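Local coordinates for periplasmic binding protein component of an ABC type zinc uptake transporter (PDB 1PQ4), which probably captures zinc in the periplasm as the solute-binding component of an ABC-type zinc uptake transporter, at residues L16-G21 against A168-E173; S27-G32 against Y39-Q44. One frame throughout, in Å; residues are numbered along the deposited sequence.

Interaction 1. Residues L16-G21 against A168-E173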
loop_
_atom_site.group_PDB
_atom_site.type_symbol
_atom_site.label_atom_id
_atom_site.label_comp_id
_atom_site.label_asym_id
_atom_site.label_seq_id
_atom_site.Cartn_x
_atom_site.Cartn_y
_atom_site.Cartn_z
ATOM N N LEU A 16 1.267 -12.541 -2.825
ATOM C CA LEU A 16 1.371 -13.954 -2.495
ATOM C C LEU A 16 0.820 -14.863 -3.564
ATOM O O LEU A 16 1.375 -15.960 -3.807
ATOM C CB LEU A 16 0.683 -14.282 -1.161
ATOM C CG LEU A 16 1.622 -14.150 0.057
ATOM C CD1 LEU A 16 2.670 -15.268 0.042
ATOM C CD2 LEU A 16 2.358 -12.791 -0.002
ATOM N N GLU A 17 -0.314 -14.461 -4.151
ATOM C CA GLU A 17 -0.904 -15.286 -5.229
ATOM C C GLU A 17 0.085 -15.382 -6.405
ATOM O O GLU A 17 0.237 -16.431 -6.990
ATOM C CB GLU A 17 -2.221 -14.664 -5.723
ATOM C CG GLU A 17 -2.981 -15.482 -6.793
ATOM C CD GLU A 17 -3.279 -16.917 -6.374
ATOM O OE1 GLU A 17 -3.425 -17.198 -5.153
ATOM O OE2 GLU A 17 -3.379 -17.781 -7.290
ATOM N N LYS A 18 0.733 -14.283 -6.749
ATOM C CA LYS A 18 1.682 -14.268 -7.873
ATOM C C LYS A 18 2.906 -15.152 -7.583
ATOM O O LYS A 18 3.424 -15.855 -8.448
ATOM C CB LYS A 18 2.170 -12.830 -8.105
ATOM C CG LYS A 18 1.128 -11.952 -8.801
ATOM C CD LYS A 18 1.064 -12.355 -10.303
ATOM C CE LYS A 18 -0.146 -11.731 -11.040
ATOM N NZ LYS A 18 0.038 -11.854 -12.530
ATOM N N ILE A 19 3.352 -15.114 -6.342
ATOM C CA ILE A 19 4.567 -15.861 -5.973
ATOM C C ILE A 19 4.284 -17.316 -5.669
ATOM O O ILE A 19 5.024 -18.218 -6.077
ATOM C CB ILE A 19 5.201 -15.180 -4.753
ATOM C CG1 ILE A 19 5.766 -13.828 -5.166
ATOM C CG2 ILE A 19 6.288 -16.111 -4.094
ATOM C CD1 ILE A 19 6.137 -12.914 -4.005
ATOM N N GLY A 20 3.171 -17.563 -4.994
ATOM C CA GLY A 20 2.845 -18.927 -4.572
ATOM C C GLY A 20 1.844 -19.706 -5.388
ATOM O O GLY A 20 1.906 -20.940 -5.428
ATOM N N GLY A 21 0.897 -19.003 -6.013
ATOM C CA GLY A 21 -0.117 -19.692 -6.802
ATOM C C GLY A 21 -0.837 -20.722 -5.939
ATOM O O GLY A 21 -1.157 -20.440 -4.802
ATOM N N ALA A 168 10.346 -14.938 -10.695
ATOM C CA ALA A 168 10.899 -14.331 -11.922
ATOM C C ALA A 168 9.772 -13.742 -12.797
ATOM O O ALA A 168 9.925 -12.644 -13.352
ATOM C CB ALA A 168 11.737 -15.400 -12.730
ATOM N N ALA A 169 8.664 -14.482 -12.921
ATOM C CA ALA A 169 7.528 -14.013 -13.701
ATOM C C ALA A 169 7.006 -12.717 -13.090
ATOM O O ALA A 169 6.779 -11.712 -13.774
ATOM C CB ALA A 169 6.400 -15.103 -13.719
ATOM N N PHE A 170 6.802 -12.725 -11.777
ATOM C CA PHE A 170 6.303 -11.495 -11.144
ATOM C C PHE A 170 7.300 -10.327 -11.251
ATOM O O PHE A 170 6.868 -9.202 -11.472
ATOM C CB PHE A 170 5.954 -11.785 -9.663
ATOM C CG PHE A 170 5.231 -10.652 -8.956
ATOM C CD1 PHE A 170 5.402 -10.479 -7.584
ATOM C CD2 PHE A 170 4.340 -9.824 -9.642
ATOM C CE1 PHE A 170 4.686 -9.491 -6.913
ATOM C CE2 PHE A 170 3.634 -8.850 -9.007
ATOM C CZ PHE A 170 3.801 -8.674 -7.629
ATOM N N LEU A 171 8.627 -10.540 -11.098
ATOM C CA LEU A 171 9.551 -9.390 -11.230
ATOM C C LEU A 171 9.491 -8.782 -12.639
ATOM O O LEU A 171 9.573 -7.566 -12.802
ATOM C CB LEU A 171 11.025 -9.775 -10.940
ATOM C CG LEU A 171 11.260 -10.252 -9.481
ATOM C CD1 LEU A 171 12.705 -10.863 -9.333
ATOM C CD2 LEU A 171 11.022 -9.041 -8.511
ATOM N N ALA A 172 9.352 -9.628 -13.663
ATOM C CA ALA A 172 9.288 -9.100 -15.049
ATOM C C ALA A 172 7.986 -8.291 -15.252
ATOM O O ALA A 172 7.968 -7.279 -15.961
ATOM C CB ALA A 172 9.362 -10.293 -16.043
ATOM N N GLU A 173 6.888 -8.777 -14.675
ATOM C CA GLU A 173 5.621 -8.060 -14.747
ATOM C C GLU A 173 5.799 -6.717 -14.047
ATOM O O GLU A 173 5.282 -5.695 -14.491
ATOM C CB GLU A 173 4.492 -8.801 -14.002
ATOM C CG GLU A 173 3.985 -10.102 -14.589
ATOM C CD GLU A 173 2.985 -10.795 -13.630
ATOM O OE1 GLU A 173 2.035 -10.140 -13.146
ATOM O OE2 GLU A 173 3.155 -12.003 -13.354
#
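Lys18 NZ donates to Glu173 OE1 at 2.7 Å, a salt bridge that meets the oxygen on its syn side, 24° out of the carboxylate plane; OE2 of Glu173 lies 3.2 Å from the same NZ. The lysine reaches its mate through a bend at chi2, beyond which the chain runs extended and CE passes 3.4 Å from Glu173 OE1. Nearer the backbone the same side chain does apolar work. Lys18 CB stands over one face of the Phe170 ring in a CH-pi contact, 4.0 Å from the centroid and 14° off the ring normal, with Lys18 CG over the CD2-CE2 side. These contacts join the end of helix 10-20 to helix 160-185, probably the long helix that links the two lobes, as in other cluster A-I (family 9) metal-binding proteins; the axes of 16-20 and 168-173 approach to 9.3 Å, with 133° between their N-to-C directions. An alanine here, lacking everything beyond CB, would probably leave the Glu173 carboxylate without this cation and open a gap over the CD2 side of the Phe170 ring. Deeper in, Ile19 CG1 comes obliquely to within 4.1 Å of Phe170 CD1, and both side chains also rest on Ala145 of helix 138-155.

Interaction 2. Residues S27-G32 against Y39-Q44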
loop_
_atom_site.group_PDB
_atom_site.type_symbol
_atom_site.label_atom_id
_atom_site.label_comp_id
_atom_site.label_asym_id
_atom_site.label_seq_id
_atom_site.Cartn_x
_atom_site.Cartn_y
_atom_site.Cartn_z
ATOM N N SER A 27 -4.910 -15.876 3.678
ATOM C CA SER A 27 -5.936 -15.254 4.535
ATOM C C SER A 27 -5.448 -13.810 4.724
ATOM O O SER A 27 -4.244 -13.553 4.646
ATOM C CB SER A 27 -6.039 -15.942 5.901
ATOM O OG SER A 27 -6.698 -17.203 5.791
ATOM N N VAL A 28 -6.366 -12.876 4.969
ATOM C CA VAL A 28 -5.986 -11.457 5.130
ATOM C C VAL A 28 -6.567 -10.905 6.434
ATOM O O VAL A 28 -7.732 -11.116 6.746
ATOM C CB VAL A 28 -6.519 -10.620 3.945
ATOM C CG1 VAL A 28 -6.169 -9.101 4.120
ATOM C CG2 VAL A 28 -5.885 -11.175 2.630
ATOM N N LEU A 29 -5.741 -10.171 7.182
ATOM C CA LEU A 29 -6.151 -9.641 8.477
ATOM C C LEU A 29 -7.024 -8.388 8.400
ATOM O O LEU A 29 -8.083 -8.320 9.044
ATOM C CB LEU A 29 -4.910 -9.305 9.299
ATOM C CG LEU A 29 -5.012 -9.324 10.834
ATOM C CD1 LEU A 29 -3.863 -8.445 11.420
ATOM C CD2 LEU A 29 -6.316 -8.754 11.271
ATOM N N VAL A 30 -6.559 -7.390 7.653
ATOM C CA VAL A 30 -7.272 -6.118 7.529
ATOM C C VAL A 30 -8.261 -6.016 6.359
ATOM O O VAL A 30 -7.866 -6.135 5.189
ATOM C CB VAL A 30 -6.257 -4.936 7.392
ATOM C CG1 VAL A 30 -7.010 -3.549 7.318
ATOM C CG2 VAL A 30 -5.234 -4.983 8.558
ATOM N N PRO A 31 -9.547 -5.749 6.651
ATOM C CA PRO A 31 -10.516 -5.630 5.556
ATOM C C PRO A 31 -10.106 -4.493 4.628
ATOM O O PRO A 31 -9.562 -3.468 5.081
ATOM C CB PRO A 31 -11.815 -5.288 6.272
ATOM C CG PRO A 31 -11.673 -6.023 7.573
ATOM C CD PRO A 31 -10.232 -5.648 7.960
ATOM N N GLY A 32 -10.423 -4.640 3.350
ATOM C CA GLY A 32 -10.052 -3.613 2.391
ATOM C C GLY A 32 -10.683 -2.249 2.606
ATOM O O GLY A 32 -10.175 -1.243 2.087
ATOM N N TYR A 39 -6.597 -0.382 12.883
ATOM C CA TYR A 39 -7.270 -1.670 12.952
ATOM C C TYR A 39 -6.822 -2.516 14.144
ATOM O O TYR A 39 -5.647 -2.537 14.514
ATOM C CB TYR A 39 -6.995 -2.496 11.699
ATOM C CG TYR A 39 -7.827 -3.750 11.631
ATOM C CD1 TYR A 39 -9.201 -3.670 11.432
ATOM C CD2 TYR A 39 -7.255 -5.002 11.789
ATOM C CE1 TYR A 39 -9.987 -4.812 11.390
ATOM C CE2 TYR A 39 -8.034 -6.156 11.755
ATOM C CZ TYR A 39 -9.395 -6.046 11.551
ATOM O OH TYR A 39 -10.175 -7.168 11.500
ATOM N N GLU A 40 -7.765 -3.219 14.749
ATOM C CA GLU A 40 -7.394 -4.117 15.826
ATOM C C GLU A 40 -7.977 -5.474 15.432
ATOM O O GLU A 40 -9.170 -5.595 15.153
ATOM C CB GLU A 40 -7.924 -3.656 17.185
ATOM C CG GLU A 40 -7.052 -4.254 18.297
ATOM C CD GLU A 40 -7.338 -3.710 19.684
ATOM O OE1 GLU A 40 -8.495 -3.855 20.162
ATOM O OE2 GLU A 40 -6.396 -3.145 20.299
ATOM N N PRO A 41 -7.133 -6.511 15.373
ATOM C CA PRO A 41 -7.669 -7.815 14.985
ATOM C C PRO A 41 -8.805 -8.338 15.866
ATOM O O PRO A 41 -8.811 -8.150 17.071
ATOM C CB PRO A 41 -6.439 -8.742 14.959
ATOM C CG PRO A 41 -5.326 -7.979 15.515
ATOM C CD PRO A 41 -5.667 -6.500 15.431
ATOM N N LYS A 42 -9.789 -8.959 15.229
ATOM C CA LYS A 42 -10.936 -9.500 15.935
ATOM C C LYS A 42 -10.578 -10.835 16.587
ATOM O O LYS A 42 -9.718 -11.586 16.098
ATOM C CB LYS A 42 -12.092 -9.764 14.968
ATOM C CG LYS A 42 -12.544 -8.616 14.080
ATOM C CD LYS A 42 -13.421 -9.199 12.934
ATOM C CE LYS A 42 -13.977 -8.125 12.008
ATOM N NZ LYS A 42 -12.910 -7.305 11.359
ATOM N N PRO A 43 -11.261 -11.170 17.691
ATOM C CA PRO A 43 -10.962 -12.448 18.352
ATOM C C PRO A 43 -11.084 -13.668 17.413
ATOM O O PRO A 43 -10.262 -14.555 17.465
ATOM C CB PRO A 43 -11.963 -12.483 19.521
ATOM C CG PRO A 43 -13.092 -11.569 19.065
ATOM C CD PRO A 43 -12.363 -10.447 18.365
ATOM N N GLN A 44 -12.101 -13.701 16.548
ATOM C CA GLN A 44 -12.258 -14.824 15.644
ATOM C C GLN A 44 -11.061 -14.952 14.701
ATOM O O GLN A 44 -10.749 -16.053 14.242
ATOM C CB GLN A 44 -13.547 -14.701 14.814
ATOM C CG GLN A 44 -14.085 -13.287 14.643
ATOM C CD GLN A 44 -14.657 -12.737 15.931
ATOM O OE1 GLN A 44 -15.535 -13.349 16.548
ATOM N NE2 GLN A 44 -14.158 -11.592 16.351
#
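The turn leaving edge strand 24-28 of the four-stranded parallel sheet packs here against the loop that follows the zinc ligand His37 and leads into helix 43-48. The contact lies near the metal site without entering it: the side chain of Val30 is about 10 Å from the bound zinc, and that of Tyr39 about 7 Å from that of His37. The buried Tyr39 ring carries most of the contact. Its CG is anti to the backbone N (chi1 -172°), which directs the ring at residues 29-31. Val30 CA lies over one face, 4.3 Å above the plane and displaced toward the rim, while Val30 CG2 approaches Tyr39 CD2 at 3.8 Å as the two side chains run antiparallel alongside one another. Pro31 lies crosswise to the tyrosine, its CD 3.5 Å from Tyr39 CE1. Leu29 CD2 reaches Pro41 CB at 3.7 Å. Trp66 touches Leu29, Val30 and Pro41, and its NE1 is hydrogen-bonded to Tyr39 O. No hydrogen bond links the two segments directly, but Gln45 bridges them: its NE2 bonds Leu29 O, and its OE1 bonds both Tyr39 OH and Lys42 N, the latter at the N-cap position of helix 43-48. Tyr39 OH also accepts a hydrogen bond from Lys42, whose chain turns at chi4 (59°) and brings NZ into the plane of the ring at its edge, 2.7 Å from Tyr39 OH.

Overall arrangement
Both contacts centre on a buried aromatic ring and run out to more accessible residues, yet they join different parts of the fold. Interaction 1 ties two helices distant in sequence and lies away from the zinc site, with a direct salt bridge at its outer side. Interaction 2 joins two segments, largely loop, with only six residues between them, nested within the chain loop that interaction 1 closes; it packs apolar groups round its ring and relies on a glutamine outside both segments for polar linkage. The two share no element, but helix 10-20 leads directly into strand 24-28. Their centres are 25 Å apart, and their nearest atoms, about 7 Å apart, do not touch.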